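Local coordinates for Slr1438 protein (PDB 3K25) that is of unknown function but probably binds carbohydrate and may isomerise sugars, as aldose 1-epimerases do, at residues L27-G32 / W99-Q104; R95-E100 / L114-N119; I175-P180 / L240-V245; L185-G190 / E205-F210. One frame throughout, in Å; residues are numbered along the deposited sequence.

Interaction 1: residues L27-G32 / W99-Q104; sequences LVPGRG and WEVIGQ
P29 and W99 are joined backbone to backbone: W99 N donates to P29 O at 2.8 Å in a nearly straight bond, 166° at the hydrogen. The donor stands above the plane of the P29 carbonyl, 40° out of it. The indole of W99 then lies along the turn that follows P29. Its pyrrole side approaches G32 obliquely, with W99 CD1 3.5 Å from G32 CA and W99 NE1 3.2 Å from G32 C. Although G32 O is also close to this nitrogen, the angle is too poor for a bond, and the indole N-H is instead taken by A94 O. W99 has CG anti to its own carbonyl carbon (chi1 -66°), which puts the ring on the side of the backbone N, the same side as the bond to P29. A looser apolar touch joins P29 CG to V101 CG2 at 4.4 Å.

Behind this first shell, R31 N bonds to V28 O and closes the turn at the end of strand 23-28. G32 has left-handed backbone angles at which a CB would press on the carbonyl O of R31, which accounts for glycine at this position. F134 meets the W99 ring edge-to-face, and E100 pairs with R115 where strand 100-105 begins. The contact thus ties the turn after strand 23-28, of the small antiparallel sheet, to the residue that leads into edge strand 100-105 of the larger one. Its chemistry is uncharged: one main-chain bond gives the P29 carbonyl a donor, while the indole, its N-H already engaged, meets G32 by van der Waals contact alone.

Interaction 2: residues R95-E100 / L114-N119; sequences RDLPWE and LRLSHN
An antiparallel beta pairing opens the edge strand 100-105, with E100 and R115 as a hydrogen-bonded pair in the eight-stranded sheet. E100 N gives to R115 O at 2.9 Å, in the carbonyl plane and on a lone pair, and R115 N returns a bond to E100 O at 2.7 Å. Just before the pairing, L116 CB sits over the six-membered ring of W99, 3.4 Å from its centroid and 11° off the normal, a CH-pi contact, while L116 CD2 reaches the W99 CE2 and NE1 side of the indole. L114 CB adds an apolar touch to W99 CE3 at 3.9 Å. Replacing W99 by alanine removes the indole, which would probably open a gap over L116 and leave A94 O without its N-H donor. On the other face of the strand pair, E100 and R115 run side by side, joined by a salt bridge from R115 NH1 to E100 OE1 at 2.7 Å. OE1 lies at the edge of the guanidinium, whereas NH1 comes from above the carboxylate plane. R115 NH2 has a second carboxylate partner in E131. The two planes are turned 39° apart, and S117 CB lies above one guanidinium face, displaced toward its rim.

Interaction 3: residues I175-P180 / L240-V245; sequences ITLAIP and LVLWTV
L242 is met from two directions, by L177 and by I179, and all three use their CD1 methyls. L177 and L242 reach toward each other tip to tip, with L177 CD1 4.0 Å from L242 CD1. I179 instead comes across L242 at about a right angle, its CD1 lying 3.9 Å from L242 CD1. L242 holds CG anti to its backbone N (chi1 -170°), whereas L177 CG and I179 CG1 stand beside their own N; I179 CG2 is the anti branch. The isoleucine thereby divides its two arms, CD1 going to L242 and CG2 to L240, where I179 CG2 and L240 CD2 are 4.4 Å apart. P180 extends the row, its CD touching L240 CD2 at 4.1 Å, the two side chains again nearly perpendicular. No hydrogen bond links the two segments, which meet through side chains alone; the closest alpha carbons, of I179 and L240, are 8.1 Å apart. Alternate residues supply the contact, L177 with I179 on one side and L240 with L242 on the other, the pattern of two sheets packed face to face in a beta sandwich. F210 and Y195 also lie against I179, and L208 against L242. Strand 176-178, bonded to strand 217-222 at the edge of its sheet, and the residues just after it pack on strand 239-245, which runs between strands 205-210 and 250-256 in the other.

Interaction 4: residues L185-G190 / E205-F210; sequences LDQKTG and ELDLAF
K188 lies across the start of strand 205-210. From CB, where its CG is set beside the backbone N, the chain passes D207, K188 CG lying 3.8 Å from D207 CB. Its CD then runs past the E205 carboxylate, 3.5 Å from E205 OE1. A bend at the third torsion (chi3 -61°) brings CE up to E205 O and delivers K188 NZ to the same oxygen, a hydrogen bond of 2.7 Å with the donor standing above the carbonyl plane. The ammonium also has a long salt bridge to D186 OD1, while the E205 carboxylate, beyond salt-bridge range, probably still attracts it.

Main-chain bonds continue the contact. A209 N gives to L185 O at 3.0 Å, and Q187 N gives to D207 O at 3.0 Å with the donor nearly in line with the carbonyl bond. The Q187 side chain packs on A209 CB. D186 OD2 takes both T189 N, at 2.8 Å in an Asx motif, and T189 OG1. With an alanine at D186, both T189 donors would probably lose their shared acceptor and K188 NZ its distant carboxylate, leaving the turn after the strand less firmly held. L208 CD1 approaches D186 OD1 at 3.9 Å.

Strand 183-186 thus pairs antiparallel with strand 205-210, whose far edge bonds to strand 239-245, and the 187-190 turn leads on to strand 192-194, which pairs back on strand 183-186.

The four contacts form two groups on opposite sides of the chain's centre. Interactions 1 and 2 share W99 and E100 and touch directly: the first joins a separate small sheet to the edge of the large one, the second begins that edge. Interactions 3 and 4 adjoin through strands 239-245 and 205-210, neighbours in one sheet, and interaction 4 is nested in the loop closed by interaction 3. Interactions 1 and 3 are buried, one resting on a main-chain bond and an indole, the other wholly on apolar side chains between two sheets. Interactions 2 and 4 are partly buried, and both add charged side chains to strand pairing.

Interaction 1: residues L27-G32 / W99-Q104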
loop_
_atom_site.group_PDB
_atom_site.type_symbol
_atom_site.label_atom_id
_atom_site.label_comp_id
_atom_site.label_asym_id
_atom_site.label_seq_id
_atom_site.Cartn_x
_atom_site.Cartn_y
_atom_site.Cartn_z
ATOM N N LEU A 27 -3.929 -3.714 -12.900
ATOM C CA LEU A 27 -4.169 -2.488 -12.156
ATOM C C LEU A 27 -5.521 -1.893 -12.560
ATOM O O LEU A 27 -5.794 -1.724 -13.741
ATOM C CB LEU A 27 -3.014 -1.512 -12.414
ATOM C CG LEU A 27 -3.091 -0.021 -12.093
ATOM C CD1 LEU A 27 -3.773 0.248 -10.781
ATOM C CD2 LEU A 27 -1.677 0.516 -12.101
ATOM N N VAL A 28 -6.383 -1.623 -11.580
ATOM C CA VAL A 28 -7.696 -1.049 -11.857
ATOM C C VAL A 28 -7.811 0.319 -11.155
ATOM O O VAL A 28 -8.189 0.419 -9.981
ATOM C CB VAL A 28 -8.840 -2.060 -11.450
ATOM C CG1 VAL A 28 -8.385 -2.922 -10.319
ATOM C CG2 VAL A 28 -10.137 -1.322 -11.084
ATOM N N PRO A 29 -7.459 1.394 -11.886
ATOM C CA PRO A 29 -7.437 2.821 -11.530
ATOM C C PRO A 29 -8.664 3.473 -10.893
ATOM O O PRO A 29 -8.526 4.352 -10.056
ATOM C CB PRO A 29 -7.053 3.493 -12.848
ATOM C CG PRO A 29 -7.552 2.532 -13.880
ATOM C CD PRO A 29 -7.144 1.219 -13.312
ATOM N N GLY A 30 -9.858 3.059 -11.299
ATOM C CA GLY A 30 -11.068 3.632 -10.734
ATOM C C GLY A 30 -11.308 3.219 -9.289
ATOM O O GLY A 30 -12.142 3.819 -8.602
ATOM N N ARG A 31 -10.587 2.197 -8.827
ATOM C CA ARG A 31 -10.714 1.705 -7.460
ATOM C C ARG A 31 -9.507 2.058 -6.611
ATOM O O ARG A 31 -8.935 1.189 -5.954
ATOM C CB ARG A 31 -10.859 0.185 -7.432
ATOM C CG ARG A 31 -12.098 -0.344 -8.071
ATOM C CD ARG A 31 -13.344 0.113 -7.365
ATOM N NE ARG A 31 -14.248 -1.019 -7.204
ATOM C CZ ARG A 31 -14.167 -1.880 -6.200
ATOM N NH1 ARG A 31 -13.236 -1.713 -5.279
ATOM N NH2 ARG A 31 -14.991 -2.916 -6.136
ATOM N N GLY A 32 -9.100 3.319 -6.634
ATOM C CA GLY A 32 -7.963 3.730 -5.834
ATOM C C GLY A 32 -6.594 3.559 -6.467
ATOM O O GLY A 32 -5.609 3.491 -5.741
ATOM N N TRP A 99 -8.774 7.135 -9.894
ATOM C CA TRP A 99 -7.598 7.850 -10.383
ATOM C C TRP A 99 -7.702 7.873 -11.917
ATOM O O TRP A 99 -8.396 7.035 -12.502
ATOM C CB TRP A 99 -6.326 7.104 -9.969
ATOM C CG TRP A 99 -6.057 7.067 -8.475
ATOM C CD1 TRP A 99 -6.929 6.685 -7.482
ATOM C CD2 TRP A 99 -4.804 7.345 -7.817
ATOM N NE1 TRP A 99 -6.290 6.699 -6.258
ATOM C CE2 TRP A 99 -4.990 7.098 -6.434
ATOM C CE3 TRP A 99 -3.545 7.773 -8.264
ATOM C CZ2 TRP A 99 -3.958 7.264 -5.494
ATOM C CZ3 TRP A 99 -2.517 7.939 -7.326
ATOM C CH2 TRP A 99 -2.736 7.683 -5.957
ATOM N N GLU A 100 -7.033 8.822 -12.571
ATOM C CA GLU A 100 -7.076 8.903 -14.037
ATOM C C GLU A 100 -5.728 8.509 -14.612
ATOM O O GLU A 100 -4.685 8.811 -14.020
ATOM C CB GLU A 100 -7.344 10.330 -14.519
ATOM C CG GLU A 100 -8.346 11.112 -13.722
ATOM C CD GLU A 100 -8.410 12.572 -14.137
ATOM O OE1 GLU A 100 -7.368 13.267 -14.063
ATOM O OE2 GLU A 100 -9.509 13.014 -14.534
ATOM N N VAL A 101 -5.739 7.856 -15.772
ATOM C CA VAL A 101 -4.486 7.495 -16.421
ATOM C C VAL A 101 -4.029 8.728 -17.213
ATOM O O VAL A 101 -4.747 9.206 -18.096
ATOM C CB VAL A 101 -4.667 6.314 -17.389
ATOM C CG1 VAL A 101 -3.324 5.918 -17.979
ATOM C CG2 VAL A 101 -5.294 5.147 -16.670
ATOM N N ILE A 102 -2.849 9.249 -16.887
ATOM C CA ILE A 102 -2.331 10.426 -17.576
ATOM C C ILE A 102 -1.029 10.119 -18.287
ATOM O O ILE A 102 -0.265 11.022 -18.611
ATOM C CB ILE A 102 -2.073 11.601 -16.597
ATOM C CG1 ILE A 102 -0.845 11.304 -15.732
ATOM C CG2 ILE A 102 -3.304 11.832 -15.727
ATOM C CD1 ILE A 102 -0.242 12.535 -15.089
ATOM N N GLY A 103 -0.767 8.844 -18.526
ATOM C CA GLY A 103 0.461 8.482 -19.204
ATOM C C GLY A 103 0.693 6.993 -19.362
ATOM O O GLY A 103 0.117 6.164 -18.650
ATOM N N GLN A 104 1.553 6.651 -20.308
ATOM C CA GLN A 104 1.883 5.259 -20.570
ATOM C C GLN A 104 3.163 5.168 -21.389
ATOM O O GLN A 104 3.346 5.907 -22.363
ATOM C CB GLN A 104 0.750 4.591 -21.335
ATOM C CG GLN A 104 1.050 3.185 -21.754
ATOM C CD GLN A 104 0.156 2.751 -22.878
ATOM O OE1 GLN A 104 -0.996 3.173 -22.952
ATOM N NE2 GLN A 104 0.670 1.898 -23.760
#

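Interaction 2: residues R95-E100 / L114-N119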
loop_
_atom_site.group_PDB
_atom_site.type_symbol
_atom_site.label_atom_id
_atom_site.label_comp_id
_atom_site.label_asym_id
_atom_site.label_seq_id
_atom_site.Cartn_x
_atom_site.Cartn_y
_atom_site.Cartn_z
ATOM N N ARG A 95 -7.565 5.295 -1.306
ATOM C CA ARG A 95 -7.958 3.925 -1.616
ATOM C C ARG A 95 -9.379 3.844 -2.175
ATOM O O ARG A 95 -9.676 2.981 -2.997
ATOM C CB ARG A 95 -7.880 3.071 -0.349
ATOM C CG ARG A 95 -9.031 3.358 0.597
ATOM C CD ARG A 95 -8.699 3.133 2.056
ATOM N NE ARG A 95 -8.656 1.729 2.417
ATOM C CZ ARG A 95 -9.123 1.250 3.560
ATOM N NH1 ARG A 95 -9.671 2.063 4.448
ATOM N NH2 ARG A 95 -9.030 -0.042 3.820
ATOM N N ASP A 96 -10.237 4.754 -1.717
ATOM C CA ASP A 96 -11.651 4.813 -2.084
ATOM C C ASP A 96 -12.051 5.658 -3.289
ATOM O O ASP A 96 -13.239 5.768 -3.577
ATOM C CB ASP A 96 -12.462 5.333 -0.894
ATOM C CG ASP A 96 -12.117 4.634 0.399
ATOM O OD1 ASP A 96 -12.277 3.397 0.473
ATOM O OD2 ASP A 96 -11.682 5.324 1.344
ATOM N N LEU A 97 -11.092 6.257 -3.989
ATOM C CA LEU A 97 -11.425 7.120 -5.125
ATOM C C LEU A 97 -10.841 6.713 -6.461
ATOM O O LEU A 97 -9.833 6.006 -6.529
ATOM C CB LEU A 97 -10.978 8.551 -4.850
ATOM C CG LEU A 97 -11.656 9.293 -3.711
ATOM C CD1 LEU A 97 -10.792 10.488 -3.357
ATOM C CD2 LEU A 97 -13.067 9.705 -4.093
ATOM N N PRO A 98 -11.478 7.155 -7.555
ATOM C CA PRO A 98 -10.937 6.791 -8.871
ATOM C C PRO A 98 -9.792 7.716 -9.262
ATOM O O PRO A 98 -9.830 8.911 -8.974
ATOM C CB PRO A 98 -12.146 6.932 -9.797
ATOM C CG PRO A 98 -12.970 8.025 -9.118
ATOM C CD PRO A 98 -12.865 7.660 -7.659
ATOM N N TRP A 99 -8.774 7.135 -9.894
ATOM C CA TRP A 99 -7.598 7.850 -10.383
ATOM C C TRP A 99 -7.702 7.873 -11.917
ATOM O O TRP A 99 -8.396 7.035 -12.502
ATOM C CB TRP A 99 -6.326 7.104 -9.969
ATOM C CG TRP A 99 -6.057 7.067 -8.475
ATOM C CD1 TRP A 99 -6.929 6.685 -7.482
ATOM C CD2 TRP A 99 -4.804 7.345 -7.817
ATOM N NE1 TRP A 99 -6.290 6.699 -6.258
ATOM C CE2 TRP A 99 -4.990 7.098 -6.434
ATOM C CE3 TRP A 99 -3.545 7.773 -8.264
ATOM C CZ2 TRP A 99 -3.958 7.264 -5.494
ATOM C CZ3 TRP A 99 -2.517 7.939 -7.326
ATOM C CH2 TRP A 99 -2.736 7.683 -5.957
ATOM N N GLU A 100 -7.033 8.822 -12.571
ATOM C CA GLU A 100 -7.076 8.903 -14.037
ATOM C C GLU A 100 -5.728 8.509 -14.612
ATOM O O GLU A 100 -4.685 8.811 -14.020
ATOM C CB GLU A 100 -7.344 10.330 -14.519
ATOM C CG GLU A 100 -8.346 11.112 -13.722
ATOM C CD GLU A 100 -8.410 12.572 -14.137
ATOM O OE1 GLU A 100 -7.368 13.267 -14.063
ATOM O OE2 GLU A 100 -9.509 13.014 -14.534
ATOM N N LEU A 114 -0.772 7.203 -13.182
ATOM C CA LEU A 114 -2.080 7.578 -12.659
ATOM C C LEU A 114 -2.079 8.857 -11.841
ATOM O O LEU A 114 -1.082 9.216 -11.210
ATOM C CB LEU A 114 -2.625 6.450 -11.793
ATOM C CG LEU A 114 -2.628 5.068 -12.436
ATOM C CD1 LEU A 114 -3.254 4.074 -11.471
ATOM C CD2 LEU A 114 -3.413 5.111 -13.744
ATOM N N ARG A 115 -3.229 9.521 -11.821
ATOM C CA ARG A 115 -3.362 10.771 -11.093
ATOM C C ARG A 115 -4.585 10.848 -10.195
ATOM O O ARG A 115 -5.705 10.469 -10.583
ATOM C CB ARG A 115 -3.393 11.936 -12.079
ATOM C CG ARG A 115 -3.921 13.245 -11.512
ATOM C CD ARG A 115 -3.905 14.318 -12.596
ATOM N NE ARG A 115 -4.303 15.627 -12.090
ATOM C CZ ARG A 115 -5.551 16.076 -12.070
ATOM N NH1 ARG A 115 -6.543 15.324 -12.538
ATOM N NH2 ARG A 115 -5.803 17.279 -11.575
ATOM N N LEU A 116 -4.347 11.346 -8.987
ATOM C CA LEU A 116 -5.401 11.549 -8.008
ATOM C C LEU A 116 -5.329 12.990 -7.538
ATOM O O LEU A 116 -4.341 13.422 -6.934
ATOM C CB LEU A 116 -5.244 10.618 -6.816
ATOM C CG LEU A 116 -6.315 10.874 -5.749
ATOM C CD1 LEU A 116 -7.697 10.991 -6.400
ATOM C CD2 LEU A 116 -6.269 9.741 -4.724
ATOM N N SER A 117 -6.389 13.728 -7.829
ATOM C CA SER A 117 -6.474 15.129 -7.472
ATOM C C SER A 117 -7.500 15.383 -6.394
ATOM O O SER A 117 -8.521 14.691 -6.289
ATOM C CB SER A 117 -6.849 15.965 -8.699
ATOM O OG SER A 117 -7.126 17.309 -8.334
ATOM N N HIS A 118 -7.224 16.402 -5.600
ATOM C CA HIS A 118 -8.143 16.797 -4.555
ATOM C C HIS A 118 -9.448 17.273 -5.223
ATOM O O HIS A 118 -9.491 17.507 -6.436
ATOM C CB HIS A 118 -7.514 17.940 -3.752
ATOM C CG HIS A 118 -7.240 19.169 -4.566
ATOM N ND1 HIS A 118 -8.207 20.111 -4.844
ATOM C CD2 HIS A 118 -6.114 19.591 -5.191
ATOM C CE1 HIS A 118 -7.690 21.059 -5.604
ATOM N NE2 HIS A 118 -6.422 20.768 -5.828
ATOM N N ASN A 119 -10.511 17.375 -4.425
ATOM C CA ASN A 119 -11.801 17.876 -4.890
ATOM C C ASN A 119 -12.629 18.388 -3.698
ATOM O O ASN A 119 -12.183 18.313 -2.553
ATOM C CB ASN A 119 -12.567 16.807 -5.696
ATOM C CG ASN A 119 -13.077 15.656 -4.846
ATOM O OD1 ASN A 119 -13.275 15.780 -3.637
ATOM N ND2 ASN A 119 -13.327 14.530 -5.495
#

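Interaction 3: residues I175-P180 / L240-V245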
loop_
_atom_site.group_PDB
_atom_site.type_symbol
_atom_site.label_atom_id
_atom_site.label_comp_id
_atom_site.label_asym_id
_atom_site.label_seq_id
_atom_site.Cartn_x
_atom_site.Cartn_y
_atom_site.Cartn_z
ATOM N N ILE A 175 8.271 -19.391 6.885
ATOM C CA ILE A 175 8.646 -18.029 6.515
ATOM C C ILE A 175 9.847 -17.477 7.284
ATOM O O ILE A 175 9.851 -17.430 8.516
ATOM C CB ILE A 175 7.452 -17.048 6.704
ATOM C CG1 ILE A 175 6.288 -17.460 5.804
ATOM C CG2 ILE A 175 7.876 -15.622 6.361
ATOM C CD1 ILE A 175 6.624 -17.456 4.314
ATOM N N THR A 176 10.862 -17.059 6.536
ATOM C CA THR A 176 12.063 -16.460 7.106
ATOM C C THR A 176 11.865 -14.942 7.017
ATOM O O THR A 176 11.582 -14.421 5.937
ATOM C CB THR A 176 13.318 -16.851 6.291
ATOM O OG1 THR A 176 13.581 -18.249 6.453
ATOM C CG2 THR A 176 14.526 -16.052 6.744
ATOM N N LEU A 177 11.992 -14.241 8.143
ATOM C CA LEU A 177 11.820 -12.787 8.158
ATOM C C LEU A 177 13.127 -12.001 8.264
ATOM O O LEU A 177 14.158 -12.518 8.689
ATOM C CB LEU A 177 10.887 -12.360 9.297
ATOM C CG LEU A 177 9.386 -12.520 9.037
ATOM C CD1 LEU A 177 8.588 -11.864 10.167
ATOM C CD2 LEU A 177 9.037 -11.877 7.699
ATOM N N ALA A 178 13.064 -10.733 7.874
ATOM C CA ALA A 178 14.223 -9.863 7.906
ATOM C C ALA A 178 13.751 -8.421 7.986
ATOM O O ALA A 178 13.775 -7.681 6.998
ATOM C CB ALA A 178 15.075 -10.077 6.661
ATOM N N ILE A 179 13.312 -8.042 9.179
ATOM C CA ILE A 179 12.835 -6.697 9.452
ATOM C C ILE A 179 13.930 -5.989 10.258
ATOM O O ILE A 179 14.370 -6.493 11.284
ATOM C CB ILE A 179 11.543 -6.768 10.261
ATOM C CG1 ILE A 179 10.548 -7.677 9.525
ATOM C CG2 ILE A 179 10.990 -5.370 10.489
ATOM C CD1 ILE A 179 9.311 -8.054 10.336
ATOM N N PRO A 180 14.382 -4.810 9.794
ATOM C CA PRO A 180 15.432 -4.009 10.440
ATOM C C PRO A 180 14.986 -3.167 11.627
ATOM O O PRO A 180 15.012 -1.938 11.584
ATOM C CB PRO A 180 15.951 -3.155 9.297
ATOM C CG PRO A 180 14.676 -2.848 8.552
ATOM C CD PRO A 180 13.937 -4.180 8.537
ATOM N N LEU A 240 7.543 0.378 9.301
ATOM C CA LEU A 240 7.252 -0.885 8.654
ATOM C C LEU A 240 6.143 -1.596 9.415
ATOM O O LEU A 240 6.253 -1.827 10.625
ATOM C CB LEU A 240 8.507 -1.741 8.630
ATOM C CG LEU A 240 8.910 -2.391 7.307
ATOM C CD1 LEU A 240 8.359 -1.638 6.090
ATOM C CD2 LEU A 240 10.442 -2.421 7.284
ATOM N N VAL A 241 5.069 -1.931 8.700
ATOM C CA VAL A 241 3.928 -2.608 9.305
ATOM C C VAL A 241 3.784 -4.045 8.796
ATOM O O VAL A 241 4.029 -4.328 7.619
ATOM C CB VAL A 241 2.610 -1.829 9.018
ATOM C CG1 VAL A 241 1.401 -2.657 9.451
ATOM C CG2 VAL A 241 2.622 -0.485 9.750
ATOM N N LEU A 242 3.397 -4.954 9.689
ATOM C CA LEU A 242 3.210 -6.350 9.306
ATOM C C LEU A 242 1.814 -6.823 9.713
ATOM O O LEU A 242 1.481 -6.832 10.889
ATOM C CB LEU A 242 4.287 -7.212 9.948
ATOM C CG LEU A 242 4.295 -8.635 9.402
ATOM C CD1 LEU A 242 5.726 -9.140 9.297
ATOM C CD2 LEU A 242 3.433 -9.522 10.295
ATOM N N TRP A 243 1.007 -7.206 8.725
ATOM C CA TRP A 243 -0.380 -7.647 8.919
ATOM C C TRP A 243 -0.554 -9.084 8.433
ATOM O O TRP A 243 -0.048 -9.461 7.376
ATOM C CB TRP A 243 -1.296 -6.705 8.126
ATOM C CG TRP A 243 -2.800 -7.015 8.040
ATOM C CD1 TRP A 243 -3.616 -6.823 6.937
ATOM C CD2 TRP A 243 -3.671 -7.411 9.101
ATOM N NE1 TRP A 243 -4.929 -7.065 7.260
ATOM C CE2 TRP A 243 -4.993 -7.427 8.580
ATOM C CE3 TRP A 243 -3.471 -7.745 10.443
ATOM C CZ2 TRP A 243 -6.099 -7.763 9.355
ATOM C CZ3 TRP A 243 -4.574 -8.078 11.213
ATOM C CH2 TRP A 243 -5.872 -8.084 10.665
ATOM N N THR A 244 -1.271 -9.887 9.206
ATOM C CA THR A 244 -1.516 -11.274 8.834
ATOM C C THR A 244 -2.512 -11.908 9.793
ATOM O O THR A 244 -2.529 -11.587 10.980
ATOM C CB THR A 244 -0.206 -12.097 8.829
ATOM O OG1 THR A 244 -0.505 -13.471 8.553
ATOM C CG2 THR A 244 0.499 -11.995 10.166
ATOM N N VAL A 245 -3.356 -12.791 9.273
ATOM C CA VAL A 245 -4.352 -13.457 10.106
ATOM C C VAL A 245 -4.481 -14.941 9.783
ATOM O O VAL A 245 -4.266 -15.375 8.642
ATOM C CB VAL A 245 -5.759 -12.813 9.957
ATOM C CG1 VAL A 245 -5.681 -11.316 10.208
ATOM C CG2 VAL A 245 -6.325 -13.106 8.581
#

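Interaction 4: residues L185-G190 / E205-F210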
loop_
_atom_site.group_PDB
_atom_site.type_symbol
_atom_site.label_atom_id
_atom_site.label_comp_id
_atom_site.label_asym_id
_atom_site.label_seq_id
_atom_site.Cartn_x
_atom_site.Cartn_y
_atom_site.Cartn_z
ATOM N N LEU A 185 5.288 -2.709 17.684
ATOM C CA LEU A 185 4.122 -2.273 18.428
ATOM C C LEU A 185 2.868 -3.021 17.985
ATOM O O LEU A 185 2.389 -2.829 16.867
ATOM C CB LEU A 185 3.937 -0.772 18.217
ATOM C CG LEU A 185 2.943 -0.047 19.114
ATOM C CD1 LEU A 185 1.527 -0.536 18.844
ATOM C CD2 LEU A 185 3.341 -0.272 20.562
ATOM N N ASP A 186 2.341 -3.872 18.864
ATOM C CA ASP A 186 1.131 -4.630 18.560
ATOM C C ASP A 186 -0.029 -3.653 18.559
ATOM O O ASP A 186 -0.648 -3.405 19.593
ATOM C CB ASP A 186 0.876 -5.703 19.616
ATOM C CG ASP A 186 -0.388 -6.492 19.342
ATOM O OD1 ASP A 186 -0.389 -7.302 18.391
ATOM O OD2 ASP A 186 -1.384 -6.294 20.069
ATOM N N GLN A 187 -0.321 -3.104 17.390
ATOM C CA GLN A 187 -1.384 -2.129 17.259
ATOM C C GLN A 187 -2.716 -2.570 17.831
ATOM O O GLN A 187 -3.581 -1.738 18.098
ATOM C CB GLN A 187 -1.519 -1.731 15.798
ATOM C CG GLN A 187 -0.324 -0.935 15.332
ATOM C CD GLN A 187 -0.415 -0.547 13.888
ATOM O OE1 GLN A 187 -0.286 -1.388 13.004
ATOM N NE2 GLN A 187 -0.645 0.732 13.632
ATOM N N LYS A 188 -2.882 -3.873 18.034
ATOM C CA LYS A 188 -4.122 -4.390 18.601
ATOM C C LYS A 188 -4.229 -3.941 20.057
ATOM O O LYS A 188 -5.143 -3.208 20.434
ATOM C CB LYS A 188 -4.140 -5.918 18.547
ATOM C CG LYS A 188 -4.040 -6.497 17.149
ATOM C CD LYS A 188 -4.155 -8.028 17.151
ATOM C CE LYS A 188 -3.039 -8.687 17.964
ATOM N NZ LYS A 188 -3.058 -10.172 17.878
ATOM N N THR A 189 -3.270 -4.385 20.862
ATOM C CA THR A 189 -3.227 -4.070 22.283
ATOM C C THR A 189 -2.604 -2.707 22.573
ATOM O O THR A 189 -3.049 -1.985 23.464
ATOM C CB THR A 189 -2.428 -5.137 23.037
ATOM O OG1 THR A 189 -1.064 -5.106 22.599
ATOM C CG2 THR A 189 -3.005 -6.520 22.762
ATOM N N GLY A 190 -1.569 -2.359 21.819
ATOM C CA GLY A 190 -0.909 -1.085 22.025
ATOM C C GLY A 190 0.361 -1.244 22.836
ATOM O O GLY A 190 1.041 -0.264 23.134
ATOM N N GLU A 205 -3.506 -13.706 14.826
ATOM C CA GLU A 205 -3.435 -12.391 14.206
ATOM C C GLU A 205 -2.209 -11.608 14.661
ATOM O O GLU A 205 -1.942 -11.485 15.853
ATOM C CB GLU A 205 -4.704 -11.595 14.511
ATOM C CG GLU A 205 -4.648 -10.144 14.058
ATOM C CD GLU A 205 -5.980 -9.429 14.213
ATOM O OE1 GLU A 205 -6.623 -9.581 15.271
ATOM O OE2 GLU A 205 -6.386 -8.705 13.283
ATOM N N LEU A 206 -1.465 -11.092 13.691
ATOM C CA LEU A 206 -0.266 -10.308 13.947
ATOM C C LEU A 206 -0.417 -8.932 13.286
ATOM O O LEU A 206 -0.508 -8.825 12.060
ATOM C CB LEU A 206 0.959 -11.036 13.378
ATOM C CG LEU A 206 1.990 -11.651 14.336
ATOM C CD1 LEU A 206 1.311 -12.597 15.302
ATOM C CD2 LEU A 206 3.063 -12.382 13.539
ATOM N N ASP A 207 -0.467 -7.881 14.094
ATOM C CA ASP A 207 -0.611 -6.528 13.565
ATOM C C ASP A 207 0.500 -5.690 14.169
ATOM O O ASP A 207 0.260 -4.877 15.059
ATOM C CB ASP A 207 -1.980 -5.952 13.951
ATOM C CG ASP A 207 -2.322 -4.681 13.186
ATOM O OD1 ASP A 207 -1.622 -3.655 13.346
ATOM O OD2 ASP A 207 -3.298 -4.704 12.414
ATOM N N LEU A 208 1.715 -5.890 13.671
ATOM C CA LEU A 208 2.885 -5.195 14.193
ATOM C C LEU A 208 3.357 -3.948 13.433
ATOM O O LEU A 208 3.444 -3.937 12.198
ATOM C CB LEU A 208 4.052 -6.185 14.308
ATOM C CG LEU A 208 3.790 -7.591 14.881
ATOM C CD1 LEU A 208 2.685 -7.557 15.939
ATOM C CD2 LEU A 208 3.389 -8.525 13.752
ATOM N N ALA A 209 3.676 -2.901 14.192
ATOM C CA ALA A 209 4.164 -1.652 13.621
ATOM C C ALA A 209 5.588 -1.355 14.105
ATOM O O ALA A 209 5.790 -0.938 15.251
ATOM C CB ALA A 209 3.234 -0.504 13.998
ATOM N N PHE A 210 6.570 -1.590 13.237
ATOM C CA PHE A 210 7.962 -1.312 13.560
ATOM C C PHE A 210 8.228 0.147 13.170
ATOM O O PHE A 210 8.509 0.448 12.012
ATOM C CB PHE A 210 8.871 -2.220 12.747
ATOM C CG PHE A 210 8.616 -3.683 12.952
ATOM C CD1 PHE A 210 9.347 -4.407 13.890
ATOM C CD2 PHE A 210 7.670 -4.351 12.183
ATOM C CE1 PHE A 210 9.148 -5.773 14.057
ATOM C CE2 PHE A 210 7.461 -5.719 12.342
ATOM C CZ PHE A 210 8.205 -6.432 13.282
#